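EpsJ (Vibrio vulnificus, PDB 2RET) serves as a pseudopilin of the type 2 secretion system, pairs with the pseudopilin EpsI and probably contributes to the tip of the pseudopilus. Local coordinates at residues L71-P76 with R82-K87; N126-F129 with Q134-N137; E152-L155 with G159-A162. All coordinates share one frame; numbering follows the deposited sequence. Where two conformers were deposited one is given.

Interaction 1: residues L71-P76 with R82-K87; sequences LGWHNP and RGEVTK
Gly72 and Trp73 together stand against the single residue Glu84, a classic beta bulge in an antiparallel hairpin that illustrates how an extra residue fits without breaking the ladder. Of the backbone bonds, Glu84 O receives Gly72 N at 2.8 Å, with only a weak, longer bond from Trp73 N. Glu84 N returns to Trp73 O at 2.8 Å, and Asn75 N reaches Arg82 O at 2.7 Å.

Among the side chains, the Glu84 CB lies over one face of the Trp73 indole, 3.8 Å from the centroid of the five-membered ring, a CH-pi contact. A turn about the CB-CG bond (chi2 61°) swings the carboxylate toward Asn75. There Asn75 ND2 gives an almost straight bond to Glu84 OE1, 2.8 Å, with the oxygen practically in the amide plane of Asn75. Leu71 CD1 rests 3.9 Å from Gly83 CA.

Around the hairpin, strand 79-93 lies between strands 64-74 and 96-102 of an antiparallel sheet. Arg103 forms a salt bridge with Glu84 OE2, giving the carboxylate a second partner, while on the sheet face that carries Leu71 and Val85, His74 meets His74 of a second EpsJ subunit.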
ATOM      1  N   LEU B  71     -10.551   7.456  -8.855  1.00 19.87           N
ATOM      2  CA  LEU B  71     -10.115   7.708  -7.481  1.00 20.69           C
ATOM      3  C   LEU B  71     -10.310   9.193  -7.170  1.00 19.42           C
ATOM      4  O   LEU B  71      -9.669  10.042  -7.768  1.00 19.79           O
ATOM      5  CB  LEU B  71      -8.638   7.276  -7.227  1.00 20.75           C
ATOM      6  CG  LEU B  71      -8.102   7.539  -5.790  1.00 24.33           C
ATOM      7  CD1 LEU B  71      -8.981   6.949  -4.647  1.00 25.97           C
ATOM      8  CD2 LEU B  71      -6.630   7.066  -5.607  1.00 25.79           C
ATOM      9  N   GLY B  72     -11.241   9.505  -6.285  1.00 18.46           N
ATOM     10  CA  GLY B  72     -11.467  10.879  -5.837  1.00 18.35           C
ATOM     11  C   GLY B  72     -10.487  11.318  -4.760  1.00 17.96           C
ATOM     12  O   GLY B  72      -9.908  12.396  -4.845  1.00 18.00           O
ATOM     13  N   TRP B  73     -10.273  10.461  -3.767  1.00 18.11           N
ATOM     14  CA  TRP B  73      -9.307  10.691  -2.674  1.00 18.04           C
ATOM     15  C   TRP B  73      -9.111   9.432  -1.778  1.00 18.11           C
ATOM     16  O   TRP B  73      -9.923   8.518  -1.812  1.00 16.38           O
ATOM     17  CB  TRP B  73      -9.735  11.872  -1.781  1.00 18.10           C
ATOM     18  CG  TRP B  73     -11.134  11.797  -1.240  1.00 17.92           C
ATOM     19  CD1 TRP B  73     -11.538  11.154  -0.115  1.00 19.40           C
ATOM     20  CD2 TRP B  73     -12.301  12.444  -1.771  1.00 19.43           C
ATOM     21  NE1 TRP B  73     -12.884  11.320   0.078  1.00 19.42           N
ATOM     22  CE2 TRP B  73     -13.385  12.099  -0.932  1.00 19.33           C
ATOM     23  CE3 TRP B  73     -12.538  13.271  -2.884  1.00 20.59           C
ATOM     24  CZ2 TRP B  73     -14.688  12.540  -1.160  1.00 18.45           C
ATOM     25  CZ3 TRP B  73     -13.850  13.711  -3.122  1.00 21.20           C
ATOM     26  CH2 TRP B  73     -14.910  13.343  -2.245  1.00 19.42           C
ATOM     27  N   HIS B  74      -8.041   9.416  -0.981  1.00 18.40           N
ATOM     28  CA  HIS B  74      -7.889   8.424   0.109  1.00 19.34           C
ATOM     29  C   HIS B  74      -8.584   8.918   1.333  1.00 18.55           C
ATOM     30  O   HIS B  74      -8.432  10.082   1.701  1.00 18.75           O
ATOM     31  CB  HIS B  74      -6.417   8.156   0.471  1.00 19.84           C
ATOM     32  CG  HIS B  74      -5.612   7.641  -0.679  1.00 23.58           C
ATOM     33  ND1 HIS B  74      -4.841   8.475  -1.454  1.00 29.01           N
ATOM     34  CD2 HIS B  74      -5.490   6.401  -1.220  1.00 27.13           C
ATOM     35  CE1 HIS B  74      -4.270   7.778  -2.419  1.00 30.75           C
ATOM     36  NE2 HIS B  74      -4.642   6.514  -2.300  1.00 30.44           N
ATOM     37  N   ASN B  75      -9.339   8.032   1.976  1.00 17.79           N
ATOM     38  CA  ASN B  75     -10.005   8.353   3.223  1.00 17.57           C
ATOM     39  C   ASN B  75      -8.974   8.264   4.358  1.00 18.24           C
ATOM     40  O   ASN B  75      -7.992   7.572   4.211  1.00 19.18           O
ATOM     41  CB  ASN B  75     -11.192   7.412   3.439  1.00 16.63           C
ATOM     42  CG  ASN B  75     -12.326   7.677   2.459  1.00 15.03           C
ATOM     43  OD1 ASN B  75     -12.564   8.818   2.091  1.00 11.14           O
ATOM     44  ND2 ASN B  75     -13.029   6.621   2.032  1.00 11.22           N
ATOM     45  N   PRO B  76      -9.185   8.976   5.482  1.00 19.24           N
ATOM     46  CA  PRO B  76      -8.271   8.920   6.644  1.00 19.76           C
ATOM     47  C   PRO B  76      -8.105   7.500   7.197  1.00 20.26           C
ATOM     48  O   PRO B  76      -9.065   6.730   7.149  1.00 20.67           O
ATOM     49  CB  PRO B  76      -8.975   9.813   7.672  1.00 19.47           C
ATOM     50  CG  PRO B  76     -10.421   9.806   7.248  1.00 19.32           C
ATOM     51  CD  PRO B  76     -10.341   9.847   5.764  1.00 19.26           C
ATOM     52  N   ARG B  82     -10.620   2.454   1.773  1.00 14.93           N
ATOM     53  CA  ARG B  82      -9.485   3.349   1.819  0.50 15.49           C
ATOM     54  C   ARG B  82      -9.616   4.439   0.779  1.00 15.38           C
ATOM     55  O   ARG B  82      -9.282   5.546   1.009  1.00 16.00           O
ATOM     56  CB  ARG B  82      -8.203   2.551   1.553  0.50 15.63           C
ATOM     57  CG  ARG B  82      -7.941   1.442   2.565  0.50 15.95           C
ATOM     58  CD  ARG B  82      -7.068   1.904   3.714  0.50 16.84           C
ATOM     59  NE  ARG B  82      -7.735   2.904   4.544  0.50 17.00           N
ATOM     60  CZ  ARG B  82      -7.513   4.217   4.502  0.50 16.93           C
ATOM     61  NH1 ARG B  82      -6.622   4.759   3.668  0.50 17.05           N
ATOM     62  NH2 ARG B  82      -8.204   5.002   5.307  0.50 16.20           N
ATOM     63  N   GLY B  83     -10.084   4.066  -0.391  1.00 16.61           N
ATOM     64  CA  GLY B  83     -10.239   4.988  -1.529  1.00 17.50           C
ATOM     65  C   GLY B  83     -11.699   5.321  -1.730  1.00 16.73           C
ATOM     66  O   GLY B  83     -12.521   4.444  -1.645  1.00 18.06           O
ATOM     67  N   GLU B  84     -12.019   6.593  -1.910  1.00 15.87           N
ATOM     68  CA  GLU B  84     -13.354   7.022  -2.277  1.00 15.72           C
ATOM     69  C   GLU B  84     -13.394   7.185  -3.798  1.00 15.62           C
ATOM     70  O   GLU B  84     -12.648   8.001  -4.357  1.00 15.01           O
ATOM     71  CB  GLU B  84     -13.664   8.339  -1.575  1.00 16.81           C
ATOM     72  CG  GLU B  84     -15.122   8.638  -1.364  1.00 19.08           C
ATOM     73  CD  GLU B  84     -15.845   7.628  -0.499  1.00 22.96           C
ATOM     74  OE1 GLU B  84     -15.207   6.960   0.354  1.00 25.01           O
ATOM     75  OE2 GLU B  84     -17.082   7.502  -0.681  1.00 27.69           O
ATOM     76  N   VAL B  85     -14.215   6.375  -4.454  1.00 14.76           N
ATOM     77  CA  VAL B  85     -14.357   6.379  -5.917  1.00 15.04           C
ATOM     78  C   VAL B  85     -15.517   7.337  -6.272  1.00 16.49           C
ATOM     79  O   VAL B  85     -16.621   7.249  -5.694  1.00 17.21           O
ATOM     80  CB  VAL B  85     -14.596   4.944  -6.493  1.00 14.36           C
ATOM     81  CG1 VAL B  85     -14.762   4.964  -8.026  1.00 14.58           C
ATOM     82  CG2 VAL B  85     -13.457   3.971  -6.096  1.00 11.28           C
ATOM     83  N   THR B  86     -15.221   8.301  -7.149  1.00 17.14           N
ATOM     84  CA  THR B  86     -16.214   9.231  -7.702  1.00 17.09           C
ATOM     85  C   THR B  86     -16.426   8.885  -9.161  1.00 17.23           C
ATOM     86  O   THR B  86     -15.899   7.905  -9.648  1.00 16.88           O
ATOM     87  CB  THR B  86     -15.755  10.702  -7.570  1.00 18.16           C
ATOM     88  OG1 THR B  86     -14.502  10.880  -8.251  1.00 15.56           O
ATOM     89  CG2 THR B  86     -15.652  11.120  -6.056  1.00 15.85           C
ATOM     90  N   LYS B  87     -17.233   9.647  -9.874  1.00 18.14           N
ATOM     91  CA  LYS B  87     -17.510   9.326 -11.281  1.00 18.30           C
ATOM     92  C   LYS B  87     -17.448  10.639 -12.050  1.00 18.69           C
ATOM     93  O   LYS B  87     -17.883  11.671 -11.539  1.00 18.49           O
ATOM     94  CB  LYS B  87     -18.870   8.625 -11.385  1.00 19.16           C
ATOM     95  CG  LYS B  87     -19.329   8.246 -12.776  1.00 19.95           C
ATOM     96  CD  LYS B  87     -20.571   7.428 -12.745  1.00 22.56           C
ATOM     97  CE  LYS B  87     -21.821   8.230 -12.491  1.00 23.49           C
ATOM     98  NZ  LYS B  87     -22.962   7.293 -12.325  1.00 21.50           N
TER

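Interaction 2: residues N126-F129 with Q134-N137; sequences NVRF and QWIN
Arg128 and Trp135 meet where strand 122-130 turns back on the short strand 135-136, and the arginine side chain can be followed outward across its partner. Its CB passes 3.6 Å from Ile136 O and 4.0 Å from Trp135 CE3. At the next step CG lies alongside the Asn137 amide, with Arg128 CG 3.7 Å from Asn137 OD1. A bend at chi3 (90°) turns the chain over Trp135: Arg128 NE is 4.1 Å from Trp135 CB, and CZ and both terminal nitrogens gather round that same methylene, which sits over one face of the guanidinium, with Arg128 CZ 3.5 Å and Arg128 NH2 3.3 Å from Trp135 CB. Guanidinium and indole planes are 20° apart, but the indole itself is displaced, turning an edge toward the backbone carbonyl of Arg128.

Beneath this the antiparallel pairing is brief. Phe129 and Ile136 form a hydrogen-bonded pair in which Ile136 N reaches Phe129 O at 2.8 Å and Phe129 N reaches Ile136 O at 3.0 Å. The Phe129 ring presents an edge to the backbone of Asn137, and Trp54 meets that ring edge-to-face. Trp135 also packs on Met27 of the EpsI chain. Chemically, the guanidinium packs one face on the Trp135 methylene while its NH2 gives a hydrogen bond to a water that donates to Asn137 OD1, so one group serves both apolar packing and a water-mediated link.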
ATOM      1  N   ASN B 126     -12.096  12.996 -29.300  1.00 13.65           N
ATOM      2  CA  ASN B 126     -11.836  11.627 -29.714  1.00 14.82           C
ATOM      3  C   ASN B 126     -10.904  10.866 -28.749  1.00 14.26           C
ATOM      4  O   ASN B 126      -9.882  11.367 -28.341  1.00 14.96           O
ATOM      5  CB  ASN B 126     -11.225  11.592 -31.102  1.00 15.39           C
ATOM      6  CG  ASN B 126     -11.230  10.188 -31.699  1.00 19.14           C
ATOM      7  OD1 ASN B 126     -12.263   9.492 -31.729  1.00 20.91           O
ATOM      8  ND2 ASN B 126     -10.070   9.758 -32.157  1.00 24.14           N
ATOM      9  N   VAL B 127     -11.261   9.636 -28.442  1.00 13.63           N
ATOM     10  CA  VAL B 127     -10.526   8.810 -27.498  1.00 13.57           C
ATOM     11  C   VAL B 127     -10.217   7.474 -28.139  1.00 13.24           C
ATOM     12  O   VAL B 127     -11.064   6.897 -28.825  1.00 12.58           O
ATOM     13  CB  VAL B 127     -11.292   8.618 -26.170  1.00 13.86           C
ATOM     14  CG1 VAL B 127     -10.481   7.722 -25.211  1.00 15.49           C
ATOM     15  CG2 VAL B 127     -11.557   9.995 -25.456  1.00 12.51           C
ATOM     16  N   ARG B 128      -8.979   7.015 -27.938  1.00 13.35           N
ATOM     17  CA  ARG B 128      -8.504   5.732 -28.424  1.00 12.50           C
ATOM     18  C   ARG B 128      -7.909   4.952 -27.279  1.00 11.87           C
ATOM     19  O   ARG B 128      -7.424   5.510 -26.322  1.00 11.76           O
ATOM     20  CB  ARG B 128      -7.494   5.917 -29.519  1.00 12.73           C
ATOM     21  CG  ARG B 128      -8.110   6.404 -30.805  1.00 16.40           C
ATOM     22  CD  ARG B 128      -7.106   7.163 -31.615  1.00 19.85           C
ATOM     23  NE  ARG B 128      -6.389   6.274 -32.503  1.00 21.43           N
ATOM     24  CZ  ARG B 128      -5.067   6.118 -32.572  1.00 23.93           C
ATOM     25  NH1 ARG B 128      -4.220   6.798 -31.788  1.00 26.05           N
ATOM     26  NH2 ARG B 128      -4.584   5.246 -33.454  1.00 24.05           N
ATOM     27  N   PHE B 129      -7.973   3.636 -27.395  1.00 11.53           N
ATOM     28  CA  PHE B 129      -7.671   2.737 -26.323  1.00 11.27           C
ATOM     29  C   PHE B 129      -6.617   1.779 -26.821  1.00 11.38           C
ATOM     30  O   PHE B 129      -6.754   1.184 -27.905  1.00 11.56           O
ATOM     31  CB  PHE B 129      -8.947   1.990 -25.936  1.00 11.70           C
ATOM     32  CG  PHE B 129     -10.121   2.897 -25.703  1.00 10.69           C
ATOM     33  CD1 PHE B 129     -11.028   3.155 -26.724  1.00 11.84           C
ATOM     34  CD2 PHE B 129     -10.294   3.521 -24.476  1.00 12.83           C
ATOM     35  CE1 PHE B 129     -12.112   3.990 -26.524  1.00 11.80           C
ATOM     36  CE2 PHE B 129     -11.373   4.375 -24.257  1.00 12.54           C
ATOM     37  CZ  PHE B 129     -12.297   4.595 -25.278  1.00 13.09           C
ATOM     38  N   GLN B 134      -2.692  -2.658 -30.497  1.00 20.78           N
ATOM     39  CA  GLN B 134      -3.103  -1.505 -31.301  1.00 20.30           C
ATOM     40  C   GLN B 134      -3.913  -0.491 -30.482  1.00 19.48           C
ATOM     41  O   GLN B 134      -4.337  -0.765 -29.363  1.00 19.28           O
ATOM     42  CB  GLN B 134      -3.855  -1.942 -32.575  1.00 20.50           C
ATOM     43  CG  GLN B 134      -4.571  -3.266 -32.451  1.00 21.57           C
ATOM     44  CD  GLN B 134      -5.450  -3.612 -33.643  1.00 22.88           C
ATOM     45  OE1 GLN B 134      -5.135  -3.314 -34.803  1.00 22.78           O
ATOM     46  NE2 GLN B 134      -6.561  -4.278 -33.353  1.00 24.16           N
ATOM     47  N   TRP B 135      -4.021   0.712 -31.034  1.00 18.52           N
ATOM     48  CA  TRP B 135      -4.966   1.724 -30.595  1.00 17.66           C
ATOM     49  C   TRP B 135      -6.283   1.499 -31.352  1.00 17.73           C
ATOM     50  O   TRP B 135      -6.302   1.513 -32.599  1.00 18.68           O
ATOM     51  CB  TRP B 135      -4.394   3.110 -30.883  1.00 16.99           C
ATOM     52  CG  TRP B 135      -3.211   3.366 -30.049  1.00 17.47           C
ATOM     53  CD1 TRP B 135      -1.898   3.058 -30.342  1.00 16.64           C
ATOM     54  CD2 TRP B 135      -3.214   3.903 -28.735  1.00 14.16           C
ATOM     55  NE1 TRP B 135      -1.097   3.405 -29.290  1.00 17.63           N
ATOM     56  CE2 TRP B 135      -1.875   3.943 -28.296  1.00 16.38           C
ATOM     57  CE3 TRP B 135      -4.214   4.401 -27.901  1.00 14.25           C
ATOM     58  CZ2 TRP B 135      -1.514   4.449 -27.035  1.00 17.79           C
ATOM     59  CZ3 TRP B 135      -3.862   4.896 -26.663  1.00 14.71           C
ATOM     60  CH2 TRP B 135      -2.522   4.921 -26.239  1.00 15.10           C
ATOM     61  N   ILE B 136      -7.359   1.245 -30.611  1.00 16.42           N
ATOM     62  CA  ILE B 136      -8.662   0.956 -31.189  1.00 14.78           C
ATOM     63  C   ILE B 136      -9.660   2.051 -30.758  1.00 14.48           C
ATOM     64  O   ILE B 136      -9.343   2.915 -29.934  1.00 13.04           O
ATOM     65  CB  ILE B 136      -9.148  -0.517 -30.851  1.00 14.87           C
ATOM     66  CG1 ILE B 136      -9.373  -0.749 -29.343  1.00 14.41           C
ATOM     67  CG2 ILE B 136      -8.144  -1.541 -31.373  1.00 13.67           C
ATOM     68  CD1 ILE B 136      -9.752  -2.190 -28.991  1.00 12.07           C
ATOM     69  N   ASN B 137     -10.869   2.004 -31.306  1.00 14.51           N
ATOM     70  CA  ASN B 137     -11.809   3.117 -31.195  1.00 15.19           C
ATOM     71  C   ASN B 137     -12.981   2.832 -30.236  1.00 14.87           C
ATOM     72  O   ASN B 137     -13.895   3.632 -30.084  1.00 14.92           O
ATOM     73  CB  ASN B 137     -12.285   3.523 -32.609  1.00 15.49           C
ATOM     74  CG  ASN B 137     -11.091   3.827 -33.573  1.00 18.64           C
ATOM     75  OD1 ASN B 137     -10.015   4.282 -33.139  1.00 22.42           O
ATOM     76  ND2 ASN B 137     -11.287   3.575 -34.885  1.00 21.24           N
TER
HETATM   77  O   HOH W   1      -7.065   3.483 -33.740  1.00 52.59           O

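Interaction 3: residues E152-L155 with G159-A162; sequences ELTL and GKIA
Ile161 O accepts Leu153 N at 2.8 Å in a regular antiparallel beta hairpin. Ile161 N answers to Leu153 O at 2.9 Å, and at the turn end Leu155 and Gly159 exchange a second pair of bonds. Gly159 adopts a positive phi of 78°, a backbone shape that favours glycine, where the chain re-enters the strand.

The alternating side chains divide the chemistry between two faces. On the buried side Leu153, Leu155 and Ile161 form an apolar layer, with Leu153 CB 4.2 Å from Ile161 CG1. Helix 10-32 covers this face, Met28 meeting Leu153 and Leu21 meeting Ile161, and Met19 of the EpsI chain also packs on Ile161. Ala162 O accepts a hydrogen bond from Asn23 of EpsI, placing the edge of strand 159-166 at the contact between the two pseudopilins.

On the other side Glu152, Thr154 and Lys160 gather. The Lys160 CD methylene lies 3.8 Å from Glu152 OE2, and the chain bends at its last torsion (chi4 -66°). This brings Lys160 NZ to a weak hydrogen bond with Thr154 OG1, 3.3 Å away, and a long salt bridge of 3.9 Å to Glu152 OE1.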
ATOM      1  N   GLU B 152      -7.814  12.994 -27.438  1.00 13.13           N
ATOM      2  CA  GLU B 152      -7.556  14.039 -28.405  1.00 13.98           C
ATOM      3  C   GLU B 152      -8.684  15.078 -28.493  1.00 13.48           C
ATOM      4  O   GLU B 152      -9.825  14.742 -28.631  1.00 13.48           O
ATOM      5  CB  GLU B 152      -7.322  13.418 -29.779  1.00 14.90           C
ATOM      6  CG  GLU B 152      -6.938  14.444 -30.838  1.00 17.46           C
ATOM      7  CD  GLU B 152      -6.720  13.792 -32.173  1.00 21.93           C
ATOM      8  OE1 GLU B 152      -7.738  13.396 -32.815  1.00 22.04           O
ATOM      9  OE2 GLU B 152      -5.522  13.663 -32.548  1.00 24.60           O
ATOM     10  N   LEU B 153      -8.307  16.353 -28.425  1.00 13.45           N
ATOM     11  CA  LEU B 153      -9.208  17.497 -28.616  1.00 12.80           C
ATOM     12  C   LEU B 153      -8.844  18.208 -29.905  1.00 11.99           C
ATOM     13  O   LEU B 153      -7.682  18.354 -30.224  1.00 12.34           O
ATOM     14  CB  LEU B 153      -9.064  18.485 -27.451  1.00 13.07           C
ATOM     15  CG  LEU B 153      -9.245  17.890 -26.044  1.00 13.26           C
ATOM     16  CD1 LEU B 153      -8.958  18.928 -24.985  1.00 13.27           C
ATOM     17  CD2 LEU B 153     -10.655  17.377 -25.926  1.00 10.35           C
ATOM     18  N   THR B 154      -9.856  18.636 -30.643  1.00 11.91           N
ATOM     19  CA  THR B 154      -9.708  19.466 -31.817  1.00 10.69           C
ATOM     20  C   THR B 154     -10.220  20.852 -31.395  1.00 11.39           C
ATOM     21  O   THR B 154     -11.427  21.061 -31.155  1.00  9.07           O
ATOM     22  CB  THR B 154     -10.510  18.899 -33.001  1.00 11.28           C
ATOM     23  OG1 THR B 154     -10.101  17.543 -33.233  1.00  8.75           O
ATOM     24  CG2 THR B 154     -10.344  19.791 -34.341  1.00  8.98           C
ATOM     25  N   LEU B 155      -9.258  21.766 -31.256  1.00 12.22           N
ATOM     26  CA  LEU B 155      -9.512  23.148 -30.964  1.00 13.08           C
ATOM     27  C   LEU B 155      -9.637  23.957 -32.269  1.00 13.31           C
ATOM     28  O   LEU B 155      -8.936  23.714 -33.244  1.00 14.04           O
ATOM     29  CB  LEU B 155      -8.409  23.735 -30.085  1.00 13.14           C
ATOM     30  CG  LEU B 155      -7.963  23.047 -28.789  1.00 14.28           C
ATOM     31  CD1 LEU B 155      -7.249  24.054 -27.854  1.00 12.74           C
ATOM     32  CD2 LEU B 155      -9.095  22.324 -28.090  1.00 16.73           C
ATOM     33  N   GLY B 159      -6.034  23.538 -33.402  1.00 12.41           N
ATOM     34  CA  GLY B 159      -6.189  22.240 -34.075  1.00 12.20           C
ATOM     35  C   GLY B 159      -6.166  21.075 -33.079  1.00 11.99           C
ATOM     36  O   GLY B 159      -6.551  21.219 -31.909  1.00 10.91           O
ATOM     37  N   LYS B 160      -5.659  19.940 -33.537  1.00 12.27           N
ATOM     38  CA  LYS B 160      -5.571  18.742 -32.700  1.00 13.04           C
ATOM     39  C   LYS B 160      -4.444  18.769 -31.669  1.00 12.38           C
ATOM     40  O   LYS B 160      -3.280  19.031 -31.988  1.00 12.36           O
ATOM     41  CB  LYS B 160      -5.439  17.501 -33.578  1.00 13.65           C
ATOM     42  CG  LYS B 160      -6.636  17.276 -34.480  1.00 16.26           C
ATOM     43  CD  LYS B 160      -6.487  16.025 -35.328  1.00 19.92           C
ATOM     44  CE  LYS B 160      -7.589  15.944 -36.381  1.00 21.52           C
ATOM     45  NZ  LYS B 160      -8.934  15.763 -35.722  1.00 22.64           N
ATOM     46  N   ILE B 161      -4.804  18.491 -30.418  1.00 12.37           N
ATOM     47  CA  ILE B 161      -3.819  18.218 -29.354  1.00 12.09           C
ATOM     48  C   ILE B 161      -4.291  16.928 -28.646  1.00 12.27           C
ATOM     49  O   ILE B 161      -5.484  16.684 -28.540  1.00 12.68           O
ATOM     50  CB  ILE B 161      -3.685  19.412 -28.368  1.00 11.14           C
ATOM     51  CG1 ILE B 161      -5.003  19.667 -27.598  1.00 13.22           C
ATOM     52  CG2 ILE B 161      -3.359  20.679 -29.104  1.00 11.56           C
ATOM     53  CD1 ILE B 161      -4.900  20.579 -26.356  1.00 12.47           C
ATOM     54  N   ALA B 162      -3.353  16.143 -28.133  1.00 12.58           N
ATOM     55  CA  ALA B 162      -3.643  14.849 -27.554  1.00 12.76           C
ATOM     56  C   ALA B 162      -2.820  14.610 -26.289  1.00 12.76           C
ATOM     57  O   ALA B 162      -1.662  15.050 -26.207  1.00 13.49           O
ATOM     58  CB  ALA B 162      -3.368  13.745 -28.572  1.00 12.13           C
TER

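In the fold
The three contacts illustrate one theme, the beta hairpin, worked out in two separate sheets. Interactions 2 and 3 belong to the same four-stranded sheet: strands 122-130 and 148-155 are neighbours in it, their contact centres lie about 14 Å apart, and Asn126 O is 2.8 Å from Glu152 N in a probable hydrogen bond. Interaction 1 belongs to the other sheet, on the opposite side of the chain's centre, with its centre about 27 Å from that of interaction 2 and about 30 Å from that of interaction 3. The partners differ too: interactions 2 and 3 both touch EpsI, whereas interaction 1 meets a second EpsJ subunit.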